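Local coordinates for putative HAD-hydrolase YfnB (Bacillus subtilis, PDB 3ED5), which is a putative hydrolase of the haloacid dehalogenase (HAD) superfamily that probably removes phosphate from nucleoside 5'-monophosphates, at residues R30-D35 / Q92-F97; R96-G101 / S129-K134. All coordinates share one frame; numbering follows the deposited sequence.

Both contacts use helix 87-98, and their centres lie about 12 Å apart. Contact 1 (30-35 with 92-97) packs that helix within the helical cap, whereas contact 2 (96-101 with 129-134) takes its last turn and the following chain across to the core domain. R96 and F97 belong to both. R95 of contact 1 makes a direct connection: its NH1 lies 2.9 Å from T131 OG1 of contact 2, a probable hydrogen bond. The side chain of T131 is about 12 Å from that of D13, the probable nucleophile, so contact 2 lies nearer the active site without being seen to line it, while contact 1 lies farther out in the cap.

Contact 1: residues R30-D35 / Q92-F97; sequences RLLFED and QKYRRF. With FMT (formic acid), chain H; FMT (formic acid), chain B.
Helix segments 30-35 and 92-97 run roughly antiparallel, at 137°, with L32 and Y94 bringing their CA atoms to 5.6 Å and the axes 9.1 Å apart. They belong to the helical cap of the HAD fold, where helices 21-35, 42-60, 66-80 and 87-98 bundle together. The flat ring of F97 suits a site beneath a methylene: L31 CB sits over the ring centre, 3.6 Å from the centroid and nearly on the ring normal, a CH-pi contact, while L31 CD1 covers the CD1 side of the same ring. F97 CG stands beside its own backbone N (chi1 -63°), which carries the ring over to helix 21-35. L32, branched and buried, uses both methyls: CD1 lies against K93 CB (3.8 Å) and the Y94 backbone, and CD2 faces Y94 CB at 4.2 Å. From helix 66-80 F74 touches L32 and Y94, and from helix 42-60 Y48 touches Y94. R95, directed elsewhere, donates from NH2 to O2 of the chain B formate at 2.8 Å, with O2 in the guanidinium plane; E91 pairs with the same NH2, and this probably helps to fix the group. Toward the solvent a long, flexible lysine and a short aspartate fit each other: K93 stays extended as far as CE and then bends at its last torsion, approaching D35 at about a right angle. There K93 NZ gives a salt bridge to D35 OD2 at 2.7 Å, meeting that oxygen on its syn lone pair.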
ATOM      1  N   ARG A  30      14.393  12.650  -2.279  1.00 32.32           N
ATOM      2  CA  ARG A  30      15.679  13.217  -2.744  1.00 32.46           C
ATOM      3  C   ARG A  30      15.415  14.335  -3.740  1.00 32.67           C
ATOM      4  O   ARG A  30      15.989  15.414  -3.629  1.00 32.18           O
ATOM      5  CB  ARG A  30      16.602  12.170  -3.359  1.00 32.44           C
ATOM      6  CG  ARG A  30      18.008  12.775  -3.672  1.00 34.92           C
ATOM      7  CD  ARG A  30      18.973  11.771  -4.299  1.00 37.53           C
ATOM      8  NE  ARG A  30      18.433  11.008  -5.438  1.00 41.83           N
ATOM      9  CZ  ARG A  30      18.561  11.390  -6.714  1.00 44.68           C
ATOM     10  NH1 ARG A  30      18.087  10.639  -7.697  1.00 46.14           N
ATOM     11  NH2 ARG A  30      19.180  12.531  -7.019  1.00 43.59           N
ATOM     12  N   LEU A  31      14.541  14.071  -4.718  1.00 32.44           N
ATOM     13  CA  LEU A  31      14.268  15.050  -5.781  1.00 33.10           C
ATOM     14  C   LEU A  31      13.516  16.279  -5.267  1.00 32.81           C
ATOM     15  O   LEU A  31      13.778  17.407  -5.719  1.00 33.67           O
ATOM     16  CB  LEU A  31      13.527  14.397  -6.953  1.00 32.62           C
ATOM     17  CG  LEU A  31      14.341  13.325  -7.673  1.00 33.91           C
ATOM     18  CD1 LEU A  31      13.521  12.721  -8.782  1.00 34.25           C
ATOM     19  CD2 LEU A  31      15.644  13.888  -8.236  1.00 35.03           C
ATOM     20  N   LEU A  32      12.611  16.068  -4.308  1.00 32.84           N
ATOM     21  CA  LEU A  32      11.896  17.181  -3.682  1.00 32.74           C
ATOM     22  C   LEU A  32      12.886  18.126  -2.967  1.00 32.24           C
ATOM     23  O   LEU A  32      12.816  19.353  -3.120  1.00 32.84           O
ATOM     24  CB  LEU A  32      10.797  16.672  -2.711  1.00 32.88           C
ATOM     25  CG  LEU A  32      10.114  17.795  -1.909  1.00 35.79           C
ATOM     26  CD1 LEU A  32       9.196  18.646  -2.800  1.00 37.23           C
ATOM     27  CD2 LEU A  32       9.340  17.241  -0.698  1.00 34.90           C
ATOM     28  N   PHE A  33      13.779  17.555  -2.171  1.00 32.03           N
ATOM     29  CA  PHE A  33      14.751  18.375  -1.426  1.00 32.57           C
ATOM     30  C   PHE A  33      15.803  19.040  -2.306  1.00 33.27           C
ATOM     31  O   PHE A  33      16.249  20.167  -2.022  1.00 32.25           O
ATOM     32  CB  PHE A  33      15.362  17.556  -0.301  1.00 33.28           C
ATOM     33  CG  PHE A  33      14.487  17.499   0.916  1.00 34.03           C
ATOM     34  CD1 PHE A  33      13.304  16.761   0.897  1.00 34.32           C
ATOM     35  CD2 PHE A  33      14.818  18.211   2.066  1.00 36.12           C
ATOM     36  CE1 PHE A  33      12.458  16.728   2.015  1.00 36.71           C
ATOM     37  CE2 PHE A  33      13.989  18.192   3.188  1.00 35.29           C
ATOM     38  CZ  PHE A  33      12.808  17.423   3.174  1.00 35.62           C
ATOM     39  N   GLU A  34      16.174  18.366  -3.388  1.00 34.14           N
ATOM     40  CA  GLU A  34      17.037  18.984  -4.404  1.00 35.17           C
ATOM     41  C   GLU A  34      16.281  20.151  -5.051  1.00 35.31           C
ATOM     42  O   GLU A  34      16.844  21.215  -5.231  1.00 34.84           O
ATOM     43  CB  GLU A  34      17.459  17.963  -5.473  1.00 35.41           C
ATOM     44  CG  GLU A  34      18.416  16.884  -4.977  1.00 37.93           C
ATOM     45  CD  GLU A  34      18.923  15.955  -6.095  1.00 39.91           C
ATOM     46  OE1 GLU A  34      18.559  16.140  -7.282  1.00 40.05           O
ATOM     47  OE2 GLU A  34      19.695  15.033  -5.769  1.00 40.42           O
ATOM     48  N   ASP A  35      15.006  19.948  -5.390  1.00 35.29           N
ATOM     49  CA  ASP A  35      14.174  21.007  -5.991  1.00 36.45           C
ATOM     50  C   ASP A  35      14.162  22.256  -5.103  1.00 36.89           C
ATOM     51  O   ASP A  35      14.289  23.387  -5.606  1.00 36.66           O
ATOM     52  CB  ASP A  35      12.733  20.518  -6.251  1.00 37.70           C
ATOM     53  CG  ASP A  35      11.854  21.597  -6.896  1.00 41.08           C
ATOM     54  OD1 ASP A  35      11.961  21.784  -8.125  1.00 45.75           O
ATOM     55  OD2 ASP A  35      11.052  22.252  -6.186  1.00 43.33           O
ATOM     56  N   GLN A  92       2.471  18.696  -3.972  1.00 32.02           N
ATOM     57  CA  GLN A  92       2.273  18.619  -5.403  1.00 33.60           C
ATOM     58  C   GLN A  92       3.594  18.269  -6.118  1.00 32.83           C
ATOM     59  O   GLN A  92       3.612  17.444  -7.049  1.00 31.97           O
ATOM     60  CB  GLN A  92       1.682  19.943  -5.862  1.00 35.03           C
ATOM     61  CG  GLN A  92       1.584  20.192  -7.330  1.00 40.30           C
ATOM     62  CD  GLN A  92       1.107  21.639  -7.562  1.00 47.62           C
ATOM     63  OE1 GLN A  92      -0.079  21.941  -7.414  1.00 51.94           O
ATOM     64  NE2 GLN A  92       2.044  22.539  -7.882  1.00 48.30           N
ATOM     65  N   LYS A  93       4.708  18.866  -5.669  1.00 31.89           N
ATOM     66  CA  LYS A  93       6.021  18.562  -6.282  1.00 32.14           C
ATOM     67  C   LYS A  93       6.475  17.129  -5.984  1.00 31.74           C
ATOM     68  O   LYS A  93       6.928  16.395  -6.867  1.00 32.26           O
ATOM     69  CB  LYS A  93       7.097  19.572  -5.813  1.00 33.45           C
ATOM     70  CG  LYS A  93       6.879  20.967  -6.352  1.00 34.31           C
ATOM     71  CD  LYS A  93       7.796  21.960  -5.632  1.00 41.30           C
ATOM     72  CE  LYS A  93       7.686  23.354  -6.212  1.00 42.94           C
ATOM     73  NZ  LYS A  93       8.921  23.751  -6.944  1.00 46.30           N
ATOM     74  N   TYR A  94       6.344  16.735  -4.726  1.00 30.88           N
ATOM     75  CA  TYR A  94       6.667  15.403  -4.284  1.00 31.34           C
ATOM     76  C   TYR A  94       5.856  14.370  -5.067  1.00 31.11           C
ATOM     77  O   TYR A  94       6.392  13.327  -5.527  1.00 31.59           O
ATOM     78  CB  TYR A  94       6.260  15.278  -2.821  1.00 32.04           C
ATOM     79  CG  TYR A  94       6.521  13.917  -2.253  1.00 33.48           C
ATOM     80  CD1 TYR A  94       7.818  13.485  -2.077  1.00 35.67           C
ATOM     81  CD2 TYR A  94       5.470  13.060  -1.884  1.00 33.34           C
ATOM     82  CE1 TYR A  94       8.109  12.264  -1.521  1.00 32.96           C
ATOM     83  CE2 TYR A  94       5.759  11.791  -1.293  1.00 34.19           C
ATOM     84  CZ  TYR A  94       7.105  11.420  -1.142  1.00 35.24           C
ATOM     85  OH  TYR A  94       7.530  10.235  -0.597  1.00 41.20           O
ATOM     86  N   ARG A  95       4.580  14.680  -5.214  1.00 31.33           N
ATOM     87  CA  ARG A  95       3.615  13.751  -5.852  1.00 31.57           C
ATOM     88  C   ARG A  95       4.047  13.401  -7.292  1.00 32.67           C
ATOM     89  O   ARG A  95       3.944  12.238  -7.741  1.00 32.97           O
ATOM     90  CB  ARG A  95       2.211  14.416  -5.859  1.00 31.73           C
ATOM     91  CG  ARG A  95       1.100  13.631  -6.589  1.00 33.96           C
ATOM     92  CD  ARG A  95       0.795  12.321  -5.908  1.00 32.32           C
ATOM     93  NE  ARG A  95       0.641  12.398  -4.428  1.00 33.96           N
ATOM     94  CZ  ARG A  95       0.521  11.337  -3.638  1.00 33.75           C
ATOM     95  NH1 ARG A  95       0.467  10.110  -4.169  1.00 34.39           N
ATOM     96  NH2 ARG A  95       0.414  11.476  -2.314  1.00 30.51           N
ATOM     97  N   ARG A  96       4.472  14.417  -8.034  1.00 33.50           N
ATOM     98  CA  ARG A  96       4.927  14.215  -9.401  1.00 34.22           C
ATOM     99  C   ARG A  96       6.117  13.246  -9.449  1.00 34.00           C
ATOM    100  O   ARG A  96       6.132  12.316 -10.276  1.00 33.64           O
ATOM    101  CB  ARG A  96       5.233  15.537 -10.090  1.00 34.20           C
ATOM    102  CG  ARG A  96       5.409  15.375 -11.581  1.00 37.80           C
ATOM    103  CD  ARG A  96       6.839  15.034 -11.938  1.00 42.73           C
ATOM    104  NE  ARG A  96       7.681  16.224 -11.865  1.00 45.85           N
ATOM    105  CZ  ARG A  96       8.901  16.315 -12.380  1.00 46.31           C
ATOM    106  NH1 ARG A  96       9.451  15.266 -13.001  1.00 41.55           N
ATOM    107  NH2 ARG A  96       9.571  17.458 -12.265  1.00 43.58           N
ATOM    108  N   PHE A  97       7.089  13.447  -8.556  1.00 33.34           N
ATOM    109  CA  PHE A  97       8.251  12.549  -8.491  1.00 33.44           C
ATOM    110  C   PHE A  97       7.889  11.148  -8.014  1.00 33.24           C
ATOM    111  O   PHE A  97       8.406  10.166  -8.543  1.00 34.10           O
ATOM    112  CB  PHE A  97       9.322  13.089  -7.558  1.00 32.81           C
ATOM    113  CG  PHE A  97       9.910  14.408  -7.996  1.00 33.02           C
ATOM    114  CD1 PHE A  97      10.351  14.595  -9.311  1.00 35.46           C
ATOM    115  CD2 PHE A  97      10.041  15.447  -7.075  1.00 34.67           C
ATOM    116  CE1 PHE A  97      10.930  15.825  -9.720  1.00 36.86           C
ATOM    117  CE2 PHE A  97      10.621  16.683  -7.470  1.00 37.19           C
ATOM    118  CZ  PHE A  97      11.057  16.869  -8.793  1.00 34.85           C
TER
HETATM  119  C   FMT H 242      17.004   7.609  -4.044  1.00 49.36           C
HETATM  120  O1  FMT H 242      16.814   6.766  -4.924  1.00 48.65           O
HETATM  121  O2  FMT H 242      17.678   8.631  -4.199  1.00 49.74           O
HETATM  122  C   FMT B 236       1.788   8.515  -0.520  1.00 30.45           C
HETATM  123  O1  FMT B 236       2.741   9.114  -0.050  1.00 32.05           O
HETATM  124  O2  FMT B 236       0.777   9.069  -0.912  1.00 29.66           O

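Contact 2: residues R96-G101 / S129-K134; sequences RFLEEG and SHTQYK
E99 OE2 is gripped by two donors from segment 129-134, T131 OG1 and H130 ND1. The hydroxyl T131 OG1 gives the shorter bond, 2.6 Å to E99 OE2, and uses the anti lone pair of that oxygen. H130 ND1 reaches E99 OE2 at 3.2 Å with an N-H...O angle of 161°; E99 OE2 lies close to the plane of the H130 ring, at its edge, while ND1 stands well above the carboxylate plane, and carboxylate and ring are turned 59° apart. Glutamate has the length needed here: its CG stands beside the backbone N (chi1 -73°) and the chain beyond is extended, which lays the carboxylate beside the first turn of helix 129-138, where these side-chain donors meet it. The T131 hydroxyl has a further probable partner in R95, consistent with its own proton going to E99. One turn further along the helix, K134 is straight until its last torsion, and its CD passes 4.0 Å from E99 CB. K134 NZ then donates to the backbone carbonyl E99 O at 2.9 Å, arriving from above the carbonyl plane, while D138 supplies its salt-bridge partner. With an alanine in place of E99, H130 ND1 and T131 OG1 would probably lose the acceptor they share, and the imidazole would be freer to turn. L98 to G101 form a type I beta turn, which the salt bridge from R96 NH1 to E100 OE1 (2.9 Å) ties back to the preceding helix. With Q132 bonded to D15 and T125, this is the cap-to-core junction of a HAD hydrolase, where the chain leaves the helical cap for the Rossmann-like domain.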
ATOM      1  N   ARG A  96       4.472  14.417  -8.034  1.00 33.50           N
ATOM      2  CA  ARG A  96       4.927  14.215  -9.401  1.00 34.22           C
ATOM      3  C   ARG A  96       6.117  13.246  -9.449  1.00 34.00           C
ATOM      4  O   ARG A  96       6.132  12.316 -10.276  1.00 33.64           O
ATOM      5  CB  ARG A  96       5.233  15.537 -10.090  1.00 34.20           C
ATOM      6  CG  ARG A  96       5.409  15.375 -11.581  1.00 37.80           C
ATOM      7  CD  ARG A  96       6.839  15.034 -11.938  1.00 42.73           C
ATOM      8  NE  ARG A  96       7.681  16.224 -11.865  1.00 45.85           N
ATOM      9  CZ  ARG A  96       8.901  16.315 -12.380  1.00 46.31           C
ATOM     10  NH1 ARG A  96       9.451  15.266 -13.001  1.00 41.55           N
ATOM     11  NH2 ARG A  96       9.571  17.458 -12.265  1.00 43.58           N
ATOM     12  N   PHE A  97       7.089  13.447  -8.556  1.00 33.34           N
ATOM     13  CA  PHE A  97       8.251  12.549  -8.491  1.00 33.44           C
ATOM     14  C   PHE A  97       7.889  11.148  -8.014  1.00 33.24           C
ATOM     15  O   PHE A  97       8.406  10.166  -8.543  1.00 34.10           O
ATOM     16  CB  PHE A  97       9.322  13.089  -7.558  1.00 32.81           C
ATOM     17  CG  PHE A  97       9.910  14.408  -7.996  1.00 33.02           C
ATOM     18  CD1 PHE A  97      10.351  14.595  -9.311  1.00 35.46           C
ATOM     19  CD2 PHE A  97      10.041  15.447  -7.075  1.00 34.67           C
ATOM     20  CE1 PHE A  97      10.930  15.825  -9.720  1.00 36.86           C
ATOM     21  CE2 PHE A  97      10.621  16.683  -7.470  1.00 37.19           C
ATOM     22  CZ  PHE A  97      11.057  16.869  -8.793  1.00 34.85           C
ATOM     23  N   LEU A  98       7.001  11.052  -7.031  1.00 33.33           N
ATOM     24  CA  LEU A  98       6.550   9.757  -6.554  1.00 32.83           C
ATOM     25  C   LEU A  98       5.879   9.002  -7.695  1.00 32.92           C
ATOM     26  O   LEU A  98       6.040   7.773  -7.810  1.00 32.98           O
ATOM     27  CB  LEU A  98       5.534   9.938  -5.414  1.00 32.84           C
ATOM     28  CG  LEU A  98       5.174   8.696  -4.603  1.00 35.82           C
ATOM     29  CD1 LEU A  98       6.419   8.246  -3.761  1.00 35.38           C
ATOM     30  CD2 LEU A  98       4.002   9.002  -3.684  1.00 35.40           C
ATOM     31  N   GLU A  99       5.144   9.731  -8.538  1.00 32.12           N
ATOM     32  CA  GLU A  99       4.385   9.093  -9.628  1.00 32.98           C
ATOM     33  C   GLU A  99       5.276   8.609 -10.752  1.00 32.71           C
ATOM     34  O   GLU A  99       4.808   7.954 -11.660  1.00 34.57           O
ATOM     35  CB  GLU A  99       3.267  10.016 -10.166  1.00 32.33           C
ATOM     36  CG  GLU A  99       2.121  10.100  -9.181  1.00 35.12           C
ATOM     37  CD  GLU A  99       0.972  11.010  -9.620  1.00 37.99           C
ATOM     38  OE1 GLU A  99       1.167  11.846 -10.544  1.00 40.64           O
ATOM     39  OE2 GLU A  99      -0.112  10.892  -9.004  1.00 37.21           O
ATOM     40  N   GLU A 100       6.558   8.955 -10.712  1.00 32.50           N
ATOM     41  CA  GLU A 100       7.523   8.422 -11.658  1.00 32.98           C
ATOM     42  C   GLU A 100       8.301   7.207 -11.142  1.00 32.52           C
ATOM     43  O   GLU A 100       9.158   6.685 -11.842  1.00 33.62           O
ATOM     44  CB  GLU A 100       8.467   9.516 -12.115  1.00 33.62           C
ATOM     45  CG  GLU A 100       7.757  10.543 -13.013  1.00 34.09           C
ATOM     46  CD  GLU A 100       8.615  11.750 -13.327  1.00 37.51           C
ATOM     47  OE1 GLU A 100       8.986  12.513 -12.416  1.00 36.11           O
ATOM     48  OE2 GLU A 100       8.874  11.956 -14.513  1.00 40.31           O
ATOM     49  N   GLY A 101       8.011   6.783  -9.923  1.00 31.65           N
ATOM     50  CA  GLY A 101       8.674   5.628  -9.312  1.00 31.66           C
ATOM     51  C   GLY A 101       7.726   4.434  -9.371  1.00 31.31           C
ATOM     52  O   GLY A 101       6.708   4.429  -8.680  1.00 33.01           O
ATOM     53  N   SER A 129      -5.590   7.661  -6.060  1.00 32.18           N
ATOM     54  CA  SER A 129      -6.002   6.843  -7.206  1.00 33.70           C
ATOM     55  C   SER A 129      -5.103   7.082  -8.430  1.00 33.42           C
ATOM     56  O   SER A 129      -4.568   6.133  -9.006  1.00 33.14           O
ATOM     57  CB  SER A 129      -7.470   7.096  -7.577  1.00 33.64           C
ATOM     58  OG  SER A 129      -7.817   6.129  -8.552  1.00 37.07           O
ATOM     59  N   HIS A 130      -4.902   8.359  -8.787  1.00 33.36           N
ATOM     60  CA  HIS A 130      -4.086   8.646  -9.960  1.00 33.98           C
ATOM     61  C   HIS A 130      -2.696   8.008  -9.850  1.00 32.71           C
ATOM     62  O   HIS A 130      -2.163   7.476 -10.835  1.00 31.93           O
ATOM     63  CB  HIS A 130      -3.934  10.150 -10.178  1.00 35.42           C
ATOM     64  CG  HIS A 130      -3.274  10.461 -11.474  1.00 39.69           C
ATOM     65  ND1 HIS A 130      -1.988  10.947 -11.552  1.00 42.75           N
ATOM     66  CD2 HIS A 130      -3.685  10.262 -12.748  1.00 42.97           C
ATOM     67  CE1 HIS A 130      -1.653  11.086 -12.822  1.00 44.42           C
ATOM     68  NE2 HIS A 130      -2.661  10.669 -13.568  1.00 47.72           N
ATOM     69  N   THR A 131      -2.128   8.076  -8.648  1.00 31.57           N
ATOM     70  CA  THR A 131      -0.780   7.600  -8.386  1.00 31.17           C
ATOM     71  C   THR A 131      -0.701   6.082  -8.555  1.00 31.06           C
ATOM     72  O   THR A 131       0.238   5.558  -9.169  1.00 30.75           O
ATOM     73  CB  THR A 131      -0.330   7.979  -6.970  1.00 31.50           C
ATOM     74  OG1 THR A 131      -0.304   9.403  -6.860  1.00 32.44           O
ATOM     75  CG2 THR A 131       1.085   7.421  -6.694  1.00 32.76           C
ATOM     76  N   GLN A 132      -1.708   5.383  -8.040  1.00 31.02           N
ATOM     77  CA  GLN A 132      -1.666   3.927  -8.046  1.00 30.48           C
ATOM     78  C   GLN A 132      -1.924   3.401  -9.452  1.00 30.26           C
ATOM     79  O   GLN A 132      -1.219   2.481  -9.904  1.00 30.09           O
ATOM     80  CB  GLN A 132      -2.688   3.372  -7.037  1.00 30.56           C
ATOM     81  CG  GLN A 132      -2.475   3.830  -5.534  1.00 31.73           C
ATOM     82  CD  GLN A 132      -1.048   3.626  -5.019  1.00 33.54           C
ATOM     83  OE1 GLN A 132      -0.090   4.243  -5.515  1.00 33.40           O
ATOM     84  NE2 GLN A 132      -0.912   2.841  -3.963  1.00 31.54           N
ATOM     85  N   TYR A 133      -2.899   3.989 -10.146  1.00 30.33           N
ATOM     86  CA  TYR A 133      -3.187   3.616 -11.527  1.00 30.88           C
ATOM     87  C   TYR A 133      -1.924   3.812 -12.392  1.00 30.74           C
ATOM     88  O   TYR A 133      -1.524   2.924 -13.171  1.00 30.24           O
ATOM     89  CB  TYR A 133      -4.344   4.441 -12.108  1.00 30.75           C
ATOM     90  CG  TYR A 133      -5.712   3.803 -11.872  1.00 35.23           C
ATOM     91  CD1 TYR A 133      -6.308   3.793 -10.614  1.00 37.62           C
ATOM     92  CD2 TYR A 133      -6.399   3.199 -12.925  1.00 40.97           C
ATOM     93  CE1 TYR A 133      -7.591   3.213 -10.406  1.00 36.51           C
ATOM     94  CE2 TYR A 133      -7.670   2.613 -12.736  1.00 41.35           C
ATOM     95  CZ  TYR A 133      -8.258   2.635 -11.476  1.00 40.86           C
ATOM     96  OH  TYR A 133      -9.510   2.052 -11.300  1.00 42.09           O
ATOM     97  N   LYS A 134      -1.299   4.974 -12.231  1.00 30.60           N
ATOM     98  CA  LYS A 134      -0.133   5.284 -13.057  1.00 30.10           C
ATOM     99  C   LYS A 134       1.039   4.330 -12.810  1.00 29.43           C
ATOM    100  O   LYS A 134       1.606   3.790 -13.784  1.00 29.84           O
ATOM    101  CB  LYS A 134       0.308   6.753 -12.879  1.00 29.98           C
ATOM    102  CG  LYS A 134       1.537   7.099 -13.733  1.00 30.11           C
ATOM    103  CD  LYS A 134       1.896   8.590 -13.612  1.00 31.19           C
ATOM    104  CE  LYS A 134       2.909   9.022 -14.645  1.00 32.05           C
ATOM    105  NZ  LYS A 134       4.194   8.266 -14.513  1.00 34.29           N
TER